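Local coordinates for protein arginase (RocF) (Helicobacter pylori, PDB 4G3H) that probably catalyses the manganese-dependent hydrolysis of L-arginine to L-ornithine and urea, at residues 179-184 / 200-205; 113-118 / 235-240; 76-81 / 99-104; 82-87 / 274-279; 92-97 / 135-140. One frame throughout, in Å; residues are numbered along the deposited sequence.

Contact 1: residues 179-184 / 200-205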
# COMPACT_ATOMS: atom_id res chain seq x y z
N LEU A 179 -0.45 9.86 -9.20
CA LEU A 179 -0.98 8.69 -8.51
C LEU A 179 -1.40 7.83 -9.69
O LEU A 179 -2.20 8.27 -10.52
CB LEU A 179 -2.20 9.06 -7.66
CG LEU A 179 -3.22 7.96 -7.33
CD1 LEU A 179 -2.57 6.81 -6.56
CD2 LEU A 179 -4.37 8.55 -6.52
N VAL A 180 -0.86 6.62 -9.78
CA VAL A 180 -1.19 5.75 -10.90
C VAL A 180 -1.87 4.47 -10.42
O VAL A 180 -1.27 3.65 -9.72
CB VAL A 180 0.06 5.39 -11.72
CG1 VAL A 180 -0.33 4.60 -12.97
CG2 VAL A 180 0.82 6.66 -12.11
N TYR A 181 -3.13 4.31 -10.82
CA TYR A 181 -3.91 3.14 -10.44
C TYR A 181 -3.73 1.99 -11.42
O TYR A 181 -3.72 2.19 -12.63
CB TYR A 181 -5.40 3.49 -10.39
CG TYR A 181 -5.86 4.22 -9.16
CD1 TYR A 181 -5.67 3.68 -7.88
CD2 TYR A 181 -6.59 5.41 -9.27
CE1 TYR A 181 -6.19 4.30 -6.74
CE2 TYR A 181 -7.12 6.04 -8.15
CZ TYR A 181 -6.93 5.48 -6.89
OH TYR A 181 -7.50 6.08 -5.78
N PHE A 182 -3.60 0.78 -10.89
CA PHE A 182 -3.44 -0.42 -11.72
C PHE A 182 -4.46 -1.47 -11.30
O PHE A 182 -4.49 -1.88 -10.14
CB PHE A 182 -2.03 -1.00 -11.55
CG PHE A 182 -0.93 -0.10 -12.04
CD1 PHE A 182 -0.52 -0.14 -13.38
CD2 PHE A 182 -0.30 0.79 -11.17
CE1 PHE A 182 0.50 0.69 -13.84
CE2 PHE A 182 0.73 1.62 -11.62
CZ PHE A 182 1.12 1.57 -12.96
N GLY A 183 -5.30 -1.89 -12.25
CA GLY A 183 -6.30 -2.92 -11.97
C GLY A 183 -7.56 -2.51 -11.23
O GLY A 183 -8.37 -3.37 -10.87
N VAL A 184 -7.75 -1.22 -10.99
CA VAL A 184 -8.93 -0.74 -10.27
C VAL A 184 -10.20 -1.12 -11.03
O VAL A 184 -10.34 -0.83 -12.22
CB VAL A 184 -8.88 0.79 -10.08
CG1 VAL A 184 -10.17 1.28 -9.43
CG2 VAL A 184 -7.68 1.16 -9.22
N ILE A 200 -6.91 11.42 -12.57
CA ILE A 200 -5.95 10.44 -12.06
C ILE A 200 -5.81 9.28 -13.03
O ILE A 200 -6.78 8.60 -13.34
CB ILE A 200 -6.39 9.90 -10.67
CG1 ILE A 200 -6.60 11.07 -9.71
CG2 ILE A 200 -5.32 8.94 -10.11
CD1 ILE A 200 -7.06 10.69 -8.33
N PRO A 201 -4.59 9.05 -13.55
CA PRO A 201 -4.36 7.95 -14.50
C PRO A 201 -4.75 6.60 -13.91
O PRO A 201 -4.37 6.28 -12.78
CB PRO A 201 -2.86 8.05 -14.79
CG PRO A 201 -2.30 8.63 -13.54
CD PRO A 201 -3.32 9.70 -13.19
N LEU A 202 -5.53 5.82 -14.66
CA LEU A 202 -6.00 4.52 -14.20
C LEU A 202 -5.92 3.47 -15.32
O LEU A 202 -6.59 3.58 -16.35
CB LEU A 202 -7.46 4.64 -13.70
CG LEU A 202 -8.11 3.41 -13.05
CD1 LEU A 202 -9.37 3.84 -12.33
CD2 LEU A 202 -8.43 2.36 -14.10
N PHE A 203 -5.09 2.45 -15.10
CA PHE A 203 -4.92 1.39 -16.09
C PHE A 203 -5.69 0.16 -15.65
O PHE A 203 -5.33 -0.49 -14.67
CB PHE A 203 -3.44 1.08 -16.27
CG PHE A 203 -2.64 2.26 -16.77
CD1 PHE A 203 -2.82 2.74 -18.07
CD2 PHE A 203 -1.72 2.90 -15.94
CE1 PHE A 203 -2.09 3.85 -18.52
CE2 PHE A 203 -0.99 4.00 -16.38
CZ PHE A 203 -1.17 4.48 -17.68
N SER A 204 -6.76 -0.16 -16.38
CA SER A 204 -7.61 -1.30 -16.06
C SER A 204 -6.95 -2.64 -16.31
O SER A 204 -5.91 -2.72 -16.97
CB SER A 204 -8.90 -1.24 -16.86
OG SER A 204 -8.65 -1.46 -18.24
N VAL A 205 -7.58 -3.69 -15.80
CA VAL A 205 -7.12 -5.05 -15.97
C VAL A 205 -6.94 -5.36 -17.46
O VAL A 205 -5.96 -6.01 -17.84
CB VAL A 205 -8.14 -6.06 -15.39
CG1 VAL A 205 -7.75 -7.48 -15.79
CG2 VAL A 205 -8.18 -5.93 -13.86
O HOH W 1 -9.96 -2.80 -14.08
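Phe182 and Phe203 both carry CG beside the backbone N and anti to the carbonyl carbon (chi1 -65° and -61°); on paired strands and the same sheet face, this shared torsion sets the two side chains side by side, pointing the same way. Their rings meet obliquely, with planes 33° apart and Phe182 CE1 3.8 Å from Phe203 CD2. In Val180, CG1, beside the carbonyl carbon, reaches the edge of the Phe203 ring, 3.5 Å from CE2. Tyr181 turns to the other sheet face, where its CB lies 3.8 Å from Leu202 CG. Leu202 CD1 packs on the beta-branched Val184 at CB, the two side chains crossing at about a right angle.

The backbones are paired in parallel by three hydrogen bonds: Tyr181 N gives to Pro201 O (3.0 Å), Phe203 N to Tyr181 O (2.8 Å), and Gly183 N to Phe203 O (2.8 Å). Gly183 has positive phi, which glycine adopts easily. Beyond it, a water links Val184 O to Val205 N.

The unit is a beta-alpha-beta crossover through helix 189-198. Strand 202-203 is the outermost on its side, strand 110-115 pairs with the far edge of 179-182, and helix 212-223 packs on both phenylalanines.

Contact 2: residues 113-118 / 235-240. With MN (manganese (II) ion), chain F; MN (manganese (II) ion), chain E.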
# COMPACT_ATOMS: atom_id res chain seq x y z
N LEU A 113 2.51 4.32 -7.06
CA LEU A 113 2.10 3.22 -7.93
C LEU A 113 1.17 2.46 -7.00
O LEU A 113 1.61 1.91 -5.99
CB LEU A 113 3.30 2.35 -8.33
CG LEU A 113 4.35 3.06 -9.20
CD1 LEU A 113 5.58 2.18 -9.38
CD2 LEU A 113 3.74 3.42 -10.55
N TYR A 114 -0.11 2.44 -7.35
CA TYR A 114 -1.13 1.80 -6.52
C TYR A 114 -1.79 0.63 -7.25
O TYR A 114 -2.63 0.84 -8.12
CB TYR A 114 -2.19 2.85 -6.16
CG TYR A 114 -2.93 2.62 -4.86
CD1 TYR A 114 -2.34 2.96 -3.64
CD2 TYR A 114 -4.21 2.09 -4.84
CE1 TYR A 114 -3.02 2.80 -2.44
CE2 TYR A 114 -4.91 1.92 -3.64
CZ TYR A 114 -4.30 2.28 -2.44
OH TYR A 114 -4.96 2.14 -1.24
N LEU A 115 -1.41 -0.59 -6.89
CA LEU A 115 -1.97 -1.79 -7.51
C LEU A 115 -3.09 -2.27 -6.60
O LEU A 115 -2.83 -2.71 -5.48
CB LEU A 115 -0.89 -2.86 -7.66
CG LEU A 115 0.18 -2.54 -8.71
CD1 LEU A 115 1.00 -1.34 -8.26
CD2 LEU A 115 1.08 -3.77 -8.92
N ASP A 116 -4.32 -2.22 -7.10
CA ASP A 116 -5.46 -2.55 -6.26
C ASP A 116 -6.72 -2.73 -7.10
O ASP A 116 -6.83 -2.19 -8.21
CB ASP A 116 -5.66 -1.36 -5.31
CG ASP A 116 -6.50 -1.69 -4.10
OD1 ASP A 116 -7.54 -2.36 -4.22
OD2 ASP A 116 -6.12 -1.23 -3.01
N ALA A 117 -7.67 -3.50 -6.58
CA ALA A 117 -8.93 -3.70 -7.28
C ALA A 117 -9.80 -2.48 -6.97
O ALA A 117 -10.78 -2.21 -7.67
CB ALA A 117 -9.62 -4.97 -6.78
N HIS A 118 -9.43 -1.74 -5.92
CA HIS A 118 -10.17 -0.56 -5.47
C HIS A 118 -9.38 0.74 -5.54
O HIS A 118 -8.15 0.74 -5.54
CB HIS A 118 -10.65 -0.75 -4.03
CG HIS A 118 -11.26 -2.10 -3.77
ND1 HIS A 118 -10.53 -3.17 -3.31
CD2 HIS A 118 -12.52 -2.55 -3.94
CE1 HIS A 118 -11.31 -4.23 -3.21
NE2 HIS A 118 -12.53 -3.88 -3.59
N LEU A 235 -3.13 -7.22 -2.75
CA LEU A 235 -3.28 -8.51 -3.42
C LEU A 235 -4.62 -8.75 -4.11
O LEU A 235 -4.73 -9.62 -4.98
CB LEU A 235 -2.98 -9.64 -2.43
CG LEU A 235 -1.55 -9.66 -1.87
CD1 LEU A 235 -1.47 -10.63 -0.69
CD2 LEU A 235 -0.56 -10.04 -2.96
N ASP A 236 -5.65 -8.00 -3.75
CA ASP A 236 -6.94 -8.21 -4.39
C ASP A 236 -6.95 -7.71 -5.84
O ASP A 236 -7.99 -7.72 -6.50
CB ASP A 236 -8.09 -7.59 -3.59
CG ASP A 236 -8.01 -6.07 -3.50
OD1 ASP A 236 -7.35 -5.44 -4.35
OD2 ASP A 236 -8.63 -5.52 -2.57
N ILE A 237 -5.79 -7.27 -6.33
CA ILE A 237 -5.72 -6.82 -7.72
C ILE A 237 -5.83 -8.09 -8.55
O ILE A 237 -6.28 -8.07 -9.70
CB ILE A 237 -4.40 -6.09 -8.03
CG1 ILE A 237 -4.40 -5.64 -9.50
CG2 ILE A 237 -3.22 -6.98 -7.73
CD1 ILE A 237 -3.21 -4.76 -9.90
N MET A 238 -5.43 -9.21 -7.96
CA MET A 238 -5.53 -10.50 -8.65
C MET A 238 -7.00 -10.92 -8.66
O MET A 238 -7.75 -10.59 -7.74
CB MET A 238 -4.70 -11.57 -7.93
CG MET A 238 -3.20 -11.44 -8.13
SD MET A 238 -2.30 -12.81 -7.39
CE MET A 238 -2.19 -12.23 -5.70
N ASP A 239 -7.41 -11.63 -9.70
CA ASP A 239 -8.79 -12.07 -9.82
C ASP A 239 -9.32 -12.74 -8.56
O ASP A 239 -8.67 -13.62 -7.99
CB ASP A 239 -8.93 -13.04 -10.99
CG ASP A 239 -10.37 -13.37 -11.29
OD1 ASP A 239 -11.05 -12.52 -11.91
OD2 ASP A 239 -10.83 -14.46 -10.90
N GLY A 240 -10.52 -12.35 -8.14
CA GLY A 240 -11.14 -12.90 -6.95
C GLY A 240 -11.36 -14.41 -6.96
O GLY A 240 -11.42 -15.02 -5.89
MN MN F . -8.38 -3.44 -2.44
MN MN E . -6.84 -1.35 -1.08
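Asp236 and His118 meet at one manganese ion, chain F, held by Asp236 OD2 at 2.1 Å and by His118 ND1 at 2.3 Å. Asp116 OD1 joins them at 2.2 Å, while its second oxygen, OD2, binds the other ion, chain E, at 2.1 Å. One aspartate thus bridges the pair, a task suited to a short carboxylate with two equivalent oxygens. Asp234 also binds both ions, and Asp120 that of chain E. Asp236 OD2 lies at the edge of the imidazole, near its plane, whereas the carboxylate plane is turned 70° from the ring.

Backbone amides position this first shell. Ala117 N donates to Asp236 OD1 (3.0 Å) from the syn side, though well out of the carboxylate plane, and His118 N reaches Asp116 OD1 (2.6 Å) from above its plane, closing an Asx turn. His118 NE2 is fixed by Glu250. Farther out, Ile237 CD1 packs on Leu115 CB at 3.7 Å, joining the strand end to the Asp236 loop.

Carboxylates gathered this closely would probably repel one another without the cations. As in other arginases, such a pair of ions is expected to activate water for attack on the guanidinium group.

Contact 3: residues 76-81 / 99-104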
# COMPACT_ATOMS: atom_id res chain seq x y z
N GLU A 76 11.12 6.82 11.49
CA GLU A 76 12.41 6.23 11.88
C GLU A 76 12.85 5.23 10.82
O GLU A 76 14.03 5.16 10.47
CB GLU A 76 12.29 5.51 13.22
CG GLU A 76 12.08 6.42 14.41
CD GLU A 76 12.05 5.67 15.74
OE1 GLU A 76 11.92 6.32 16.79
OE2 GLU A 76 12.17 4.42 15.72
N VAL A 77 11.90 4.45 10.31
CA VAL A 77 12.21 3.47 9.28
C VAL A 77 12.62 4.16 7.98
O VAL A 77 13.66 3.84 7.40
CB VAL A 77 11.00 2.54 9.00
CG1 VAL A 77 11.28 1.68 7.76
CG2 VAL A 77 10.72 1.67 10.22
N PHE A 78 11.81 5.11 7.53
CA PHE A 78 12.10 5.79 6.27
C PHE A 78 13.34 6.68 6.29
O PHE A 78 13.83 7.09 5.23
CB PHE A 78 10.88 6.59 5.82
CG PHE A 78 9.70 5.73 5.43
CD1 PHE A 78 9.87 4.64 4.57
CD2 PHE A 78 8.42 6.03 5.89
CE1 PHE A 78 8.77 3.85 4.19
CE2 PHE A 78 7.32 5.25 5.51
CZ PHE A 78 7.50 4.15 4.66
N GLU A 79 13.85 6.98 7.48
CA GLU A 79 15.03 7.81 7.60
C GLU A 79 16.32 7.01 7.39
O GLU A 79 17.38 7.59 7.16
CB GLU A 79 15.06 8.51 8.96
CG GLU A 79 14.06 9.66 9.05
CD GLU A 79 13.97 10.26 10.44
OE1 GLU A 79 13.24 11.26 10.61
OE2 GLU A 79 14.63 9.74 11.36
N LYS A 80 16.22 5.69 7.47
CA LYS A 80 17.38 4.82 7.26
C LYS A 80 17.60 4.72 5.75
O LYS A 80 16.67 4.93 4.97
CB LYS A 80 17.13 3.42 7.83
CG LYS A 80 16.83 3.39 9.31
CD LYS A 80 16.79 1.96 9.83
CE LYS A 80 18.15 1.29 9.70
NZ LYS A 80 18.17 -0.10 10.24
N LYS A 81 18.81 4.39 5.34
CA LYS A 81 19.13 4.28 3.91
C LYS A 81 18.63 2.97 3.31
O LYS A 81 18.34 2.88 2.12
CB LYS A 81 20.65 4.37 3.71
CG LYS A 81 21.32 5.50 4.47
CD LYS A 81 20.80 6.86 4.05
CE LYS A 81 21.51 7.97 4.81
NZ LYS A 81 21.36 7.82 6.28
N GLN A 99 2.11 9.15 5.17
CA GLN A 99 2.30 10.48 5.74
C GLN A 99 3.71 10.55 6.31
O GLN A 99 4.39 11.57 6.20
CB GLN A 99 1.28 10.77 6.84
CG GLN A 99 -0.16 10.97 6.34
CD GLN A 99 -0.27 12.03 5.26
OE1 GLN A 99 -0.12 11.75 4.08
NE2 GLN A 99 -0.53 13.26 5.67
N ALA A 100 4.16 9.45 6.92
CA ALA A 100 5.50 9.40 7.49
C ALA A 100 6.51 9.51 6.35
O ALA A 100 7.53 10.19 6.46
CB ALA A 100 5.70 8.10 8.24
N PHE A 101 6.20 8.83 5.24
CA PHE A 101 7.04 8.83 4.05
C PHE A 101 7.17 10.26 3.50
O PHE A 101 8.27 10.71 3.16
CB PHE A 101 6.42 7.92 3.00
CG PHE A 101 7.29 7.67 1.81
CD1 PHE A 101 8.39 6.82 1.90
CD2 PHE A 101 6.99 8.25 0.58
CE1 PHE A 101 9.18 6.55 0.79
CE2 PHE A 101 7.77 7.99 -0.55
CZ PHE A 101 8.87 7.13 -0.44
N ARG A 102 6.04 10.95 3.39
CA ARG A 102 6.01 12.33 2.90
C ARG A 102 6.76 13.23 3.87
O ARG A 102 7.49 14.13 3.45
CB ARG A 102 4.56 12.83 2.80
CG ARG A 102 3.67 12.03 1.87
CD ARG A 102 2.22 12.48 2.00
NE ARG A 102 2.01 13.83 1.50
CZ ARG A 102 0.84 14.47 1.55
NH1 ARG A 102 -0.22 13.88 2.09
NH2 ARG A 102 0.74 15.70 1.05
N SER A 103 6.59 12.99 5.16
CA SER A 103 7.25 13.78 6.19
C SER A 103 8.77 13.70 6.09
O SER A 103 9.45 14.72 6.20
CB SER A 103 6.79 13.33 7.58
OG SER A 103 7.27 14.21 8.57
N VAL A 104 9.29 12.50 5.88
CA VAL A 104 10.74 12.32 5.75
C VAL A 104 11.27 12.95 4.45
O VAL A 104 12.37 13.51 4.43
CB VAL A 104 11.13 10.82 5.75
CG1 VAL A 104 12.61 10.66 5.44
CG2 VAL A 104 10.82 10.21 7.11
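Phe78 and Phe101 mark one of the closest approaches of the two backbones, with CA atoms 6.3 Å apart, and Glu79 faces Val104 with CA atoms 6.5 Å apart. Segment 99-104 is regular helix throughout, whereas segment 76-81 runs from the last part of helix 59-78 into the turn before the next strand. The helix backbone comes close enough for the Phe78 ring to lie against it, CD2 being 3.6 Å from Phe101 CA.

The two phenylalanines form a T-shaped (edge-to-face) pair, their centroids 5.0 Å apart and their planes at 79°. Phe101 supplies the edge: its CD1 stands over the centre of the Phe78 ring. The torsions arrange this, since Phe101 has CG anti to the backbone N (chi1 -171°) and Phe78 has it beside the N (chi1 -67°). Phe101 CB adds an off-centre CH-pi contact to the same ring, and Ala100, small enough to let the ring in, meets it with its methyl group.

Both helices belong to the alternating alpha/beta fold and lie on one face of the parallel sheet. Phe78 also touches Pro84 and Ile86 of strand 84-87, and Phe101 touches Lys275 and Ala276 of strand 274-280, so large flat rings fill the layer between helices and sheet.

Toward the surface, Val104 CG2 packs against Phe78 CB at 3.8 Å. The same methyl lies 3.8 Å from Glu79 CG; the extended glutamate chain offers methylene carbon to the valine while its carboxylate runs on past it.

Contact 4: residues 82-87 / 274-279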
# COMPACT_ATOMS: atom_id res chain seq x y z
N GLU A 82 18.52 1.95 4.15
CA GLU A 82 18.09 0.62 3.74
C GLU A 82 16.67 0.58 3.15
O GLU A 82 15.76 1.22 3.67
CB GLU A 82 18.20 -0.32 4.94
CG GLU A 82 18.52 -1.74 4.57
CD GLU A 82 19.30 -2.45 5.65
OE1 GLU A 82 19.50 -3.67 5.55
OE2 GLU A 82 19.73 -1.76 6.60
N PHE A 83 16.50 -0.19 2.08
CA PHE A 83 15.21 -0.31 1.40
C PHE A 83 14.18 -0.98 2.31
O PHE A 83 14.44 -2.03 2.89
CB PHE A 83 15.35 -1.12 0.12
CG PHE A 83 14.15 -1.02 -0.78
CD1 PHE A 83 14.06 0.01 -1.71
CD2 PHE A 83 13.09 -1.90 -0.65
CE1 PHE A 83 12.91 0.16 -2.50
CE2 PHE A 83 11.94 -1.76 -1.44
CZ PHE A 83 11.86 -0.73 -2.36
N PRO A 84 12.99 -0.38 2.43
CA PRO A 84 11.96 -0.97 3.29
C PRO A 84 10.85 -1.75 2.59
O PRO A 84 10.23 -1.27 1.63
CB PRO A 84 11.41 0.24 4.02
CG PRO A 84 11.35 1.25 2.90
CD PRO A 84 12.67 1.03 2.14
N LEU A 85 10.61 -2.97 3.06
CA LEU A 85 9.53 -3.79 2.53
C LEU A 85 8.50 -3.73 3.66
O LEU A 85 8.76 -4.19 4.77
CB LEU A 85 9.98 -5.23 2.29
CG LEU A 85 8.84 -6.17 1.91
CD1 LEU A 85 8.07 -5.61 0.72
CD2 LEU A 85 9.40 -7.53 1.59
N ILE A 86 7.33 -3.17 3.37
CA ILE A 86 6.30 -3.00 4.39
C ILE A 86 5.04 -3.86 4.25
O ILE A 86 4.28 -3.71 3.29
CB ILE A 86 5.86 -1.52 4.44
CG1 ILE A 86 7.10 -0.63 4.58
CG2 ILE A 86 4.91 -1.30 5.60
CD1 ILE A 86 6.85 0.79 4.16
N LEU A 87 4.85 -4.70 5.14
CA LEU A 87 3.66 -5.40 5.35
C LEU A 87 2.66 -4.73 6.24
O LEU A 87 2.66 -4.91 7.28
CB LEU A 87 3.88 -6.88 5.59
CG LEU A 87 5.05 -7.59 5.03
CD1 LEU A 87 5.44 -8.67 5.53
CD2 LEU A 87 4.85 -7.85 3.81
N LEU A 274 12.33 4.30 -6.81
CA LEU A 274 11.47 3.55 -5.89
C LEU A 274 12.14 3.51 -4.53
O LEU A 274 13.21 2.94 -4.38
CB LEU A 274 11.26 2.12 -6.40
CG LEU A 274 10.34 1.20 -5.59
CD1 LEU A 274 8.92 1.75 -5.59
CD2 LEU A 274 10.35 -0.20 -6.20
N LYS A 275 11.50 4.12 -3.52
CA LYS A 275 12.07 4.15 -2.18
C LYS A 275 11.35 3.26 -1.16
O LYS A 275 11.81 3.11 -0.03
CB LYS A 275 12.13 5.59 -1.65
CG LYS A 275 12.94 6.53 -2.53
CD LYS A 275 14.34 5.98 -2.74
CE LYS A 275 15.09 6.74 -3.82
NZ LYS A 275 16.42 6.14 -4.11
N ALA A 276 10.23 2.68 -1.56
CA ALA A 276 9.51 1.79 -0.65
C ALA A 276 8.46 0.96 -1.35
O ALA A 276 7.89 1.37 -2.36
CB ALA A 276 8.86 2.59 0.49
N VAL A 277 8.21 -0.23 -0.80
CA VAL A 277 7.19 -1.11 -1.33
C VAL A 277 6.34 -1.64 -0.19
O VAL A 277 6.85 -2.12 0.83
CB VAL A 277 7.77 -2.31 -2.10
CG1 VAL A 277 6.63 -3.20 -2.57
CG2 VAL A 277 8.58 -1.82 -3.31
N GLU A 278 5.03 -1.52 -0.36
CA GLU A 278 4.05 -1.97 0.61
C GLU A 278 3.20 -3.08 -0.02
O GLU A 278 2.67 -2.90 -1.13
CB GLU A 278 3.15 -0.80 1.01
CG GLU A 278 2.05 -1.12 2.01
CD GLU A 278 0.89 -0.13 1.96
OE1 GLU A 278 1.08 0.99 1.44
OE2 GLU A 278 -0.20 -0.46 2.46
N VAL A 279 3.09 -4.22 0.65
CA VAL A 279 2.26 -5.32 0.14
C VAL A 279 1.25 -5.53 1.26
O VAL A 279 1.62 -5.71 2.42
CB VAL A 279 3.07 -6.61 -0.13
CG1 VAL A 279 2.14 -7.70 -0.66
CG2 VAL A 279 4.16 -6.33 -1.15
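Ile86 and Val277 anchor the backbone pairing: Ile86 N donates to Val277 O at 2.8 Å. Ile86 O then accepts from Val279 N at 2.9 Å, while the bond from Val277 N to Pro84 O is weak at 3.3 Å. Pro84 has no N-H to offer Lys275 O, and its CD rests against that oxygen instead. CA-H...O contacts supplement the ladder, the shortest from Glu278 CA to Ile86 O at 3.2 Å.

Among apolar contacts, the Phe83 ring carries the most weight. With CG anti to the backbone N (chi1 -166°), it reaches across to the neighbouring strand and turns its edge to it: CZ lies 3.6 Å from Val277 CG2, and CE1 3.4 Å from Leu274 O. Pro84 CG meets Ala276 CB at 3.7 Å, two compact groups that fit beneath a helix.

The polar group is Glu278, whose chain leads away from strand 84-87; its buried carboxylate is held by Tyr230 and Ser88.

The two parallel strands lie in mid-sheet, between 2-8 and 228-234. Leu85, Val277 and Val279 face helix 293-309, while Pro84, Ile86 and Ala276 face helices 59-78 and 94-104.

Contact 5: residues 92-97 / 135-140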
# COMPACT_ATOMS: atom_id res chain seq x y z
N ALA A 92 -5.85 0.32 4.89
CA ALA A 92 -6.14 1.57 5.59
C ALA A 92 -4.89 2.13 6.27
O ALA A 92 -4.76 3.34 6.43
CB ALA A 92 -7.25 1.37 6.61
N ASN A 93 -3.96 1.25 6.66
CA ASN A 93 -2.73 1.68 7.33
C ASN A 93 -1.80 2.46 6.40
O ASN A 93 -0.84 3.09 6.86
CB ASN A 93 -1.97 0.48 7.90
CG ASN A 93 -2.71 -0.21 9.02
OD1 ASN A 93 -3.42 0.44 9.79
ND2 ASN A 93 -2.54 -1.52 9.14
N MET A 94 -2.08 2.41 5.10
CA MET A 94 -1.26 3.10 4.12
C MET A 94 -1.23 4.61 4.40
O MET A 94 -0.24 5.27 4.12
CB MET A 94 -1.81 2.83 2.71
CG MET A 94 -1.04 3.48 1.57
SD MET A 94 -1.69 5.12 1.11
CE MET A 94 -0.54 5.58 -0.21
N PHE A 95 -2.30 5.14 4.97
CA PHE A 95 -2.34 6.57 5.27
C PHE A 95 -1.21 6.98 6.22
O PHE A 95 -0.36 7.80 5.87
CB PHE A 95 -3.68 6.97 5.89
CG PHE A 95 -3.72 8.41 6.32
CD1 PHE A 95 -3.61 9.43 5.38
CD2 PHE A 95 -3.83 8.75 7.66
CE1 PHE A 95 -3.59 10.77 5.78
CE2 PHE A 95 -3.81 10.09 8.07
CZ PHE A 95 -3.69 11.10 7.12
N GLY A 96 -1.23 6.42 7.43
CA GLY A 96 -0.21 6.75 8.40
C GLY A 96 1.20 6.47 7.89
O GLY A 96 2.11 7.26 8.11
N ILE A 97 1.37 5.36 7.19
CA ILE A 97 2.68 5.00 6.65
C ILE A 97 3.16 6.02 5.61
O ILE A 97 4.32 6.45 5.63
CB ILE A 97 2.63 3.59 5.98
CG1 ILE A 97 2.39 2.52 7.04
CG2 ILE A 97 3.93 3.32 5.24
CD1 ILE A 97 2.10 1.15 6.46
N MET A 135 -10.39 4.50 3.17
CA MET A 135 -10.15 5.64 2.29
C MET A 135 -8.78 6.30 2.51
O MET A 135 -8.68 7.53 2.63
CB MET A 135 -11.25 6.68 2.49
CG MET A 135 -11.54 6.96 3.96
SD MET A 135 -12.49 8.47 4.20
CE MET A 135 -14.03 8.07 3.39
N PRO A 136 -7.70 5.50 2.55
CA PRO A 136 -6.38 6.08 2.76
C PRO A 136 -6.01 7.12 1.70
O PRO A 136 -5.45 8.17 2.02
CB PRO A 136 -5.45 4.86 2.75
CG PRO A 136 -6.16 3.90 1.87
CD PRO A 136 -7.60 4.05 2.32
N LEU A 137 -6.31 6.82 0.44
CA LEU A 137 -5.99 7.75 -0.63
C LEU A 137 -6.88 8.99 -0.58
O LEU A 137 -6.45 10.09 -0.95
CB LEU A 137 -6.10 7.07 -2.00
CG LEU A 137 -4.96 6.10 -2.33
CD1 LEU A 137 -5.14 5.54 -3.73
CD2 LEU A 137 -3.62 6.83 -2.23
N GLY A 138 -8.11 8.82 -0.11
CA GLY A 138 -9.02 9.95 -0.00
C GLY A 138 -8.48 10.94 1.01
O GLY A 138 -8.72 12.14 0.91
N MET A 139 -7.74 10.43 2.00
CA MET A 139 -7.15 11.26 3.04
C MET A 139 -5.83 11.84 2.56
O MET A 139 -5.46 12.95 2.93
CB MET A 139 -6.93 10.44 4.31
CG MET A 139 -8.21 9.83 4.87
SD MET A 139 -7.87 8.82 6.32
CE MET A 139 -7.18 10.07 7.37
N VAL A 140 -5.10 11.07 1.75
CA VAL A 140 -3.83 11.54 1.22
C VAL A 140 -4.10 12.65 0.22
O VAL A 140 -3.33 13.62 0.14
CB VAL A 140 -3.06 10.39 0.51
CG1 VAL A 140 -1.97 10.97 -0.38
CG2 VAL A 140 -2.45 9.46 1.54
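Phe95 presents one ring face to Met139, and the two side chains cross at about a right angle. The Met139 methyl, CE, sits over that face, 3.5 Å from the centroid and 16° off the ring normal, and SD lies over the same face at 4.3 Å. Met139 is bent at chi3 (61°), which folds the methyl back over the ring. Val140 comes from another direction: its CG2 lies at the ring edge, 4.0 Å from Phe95 CD1. An unbranched, flexible methionine can follow the flat surface, while the compact valine touches the rim at one point.

The Met-aromatic contact, combined with CH-pi, joins the start of helix 94-104 to the short helix 136-140, on the sheet face where Met94 also touches Tyr230 and Ser232 of strand 228-234. Pro136 occupies the first turn just after the N-cap Met135, where a proline's lack of an N-H costs no helical bond.

Pro136 CB packs 4.2 Å from Phe95 CB, and the Met94 side chain crosses Pro136 at about a right angle, Met94 SD 4.1 Å from Pro136 CB. The bend of Met94 at chi2 (-92°) carries its methyl onward to Leu137, CE to CD2 3.9 Å. On another side Pro136 touches Asp120, a ligand of one manganese ion.

How the contacts relate
Contacts 1, 2 and 4 all reach the eight-stranded parallel sheet, while contacts 3 and 5 share helix 94-104 on one face of it. Strands 110-115 and 179-182 are neighbours, so contacts 1 and 2 touch, with centres about 10 Å apart. Contacts 3 and 4 are almost as near, about 11 Å between centres, whereas those of contacts 1 and 3 are about 25 Å apart. Along the chain, contact 1 is nested within the loop closed by contact 2, and both, like contact 5, within that of contact 4; the segments of contact 3 alternate with those of contacts 4 and 5. Distant parts of the sequence thereby build one sheet, with the manganese pair beyond its strand ends.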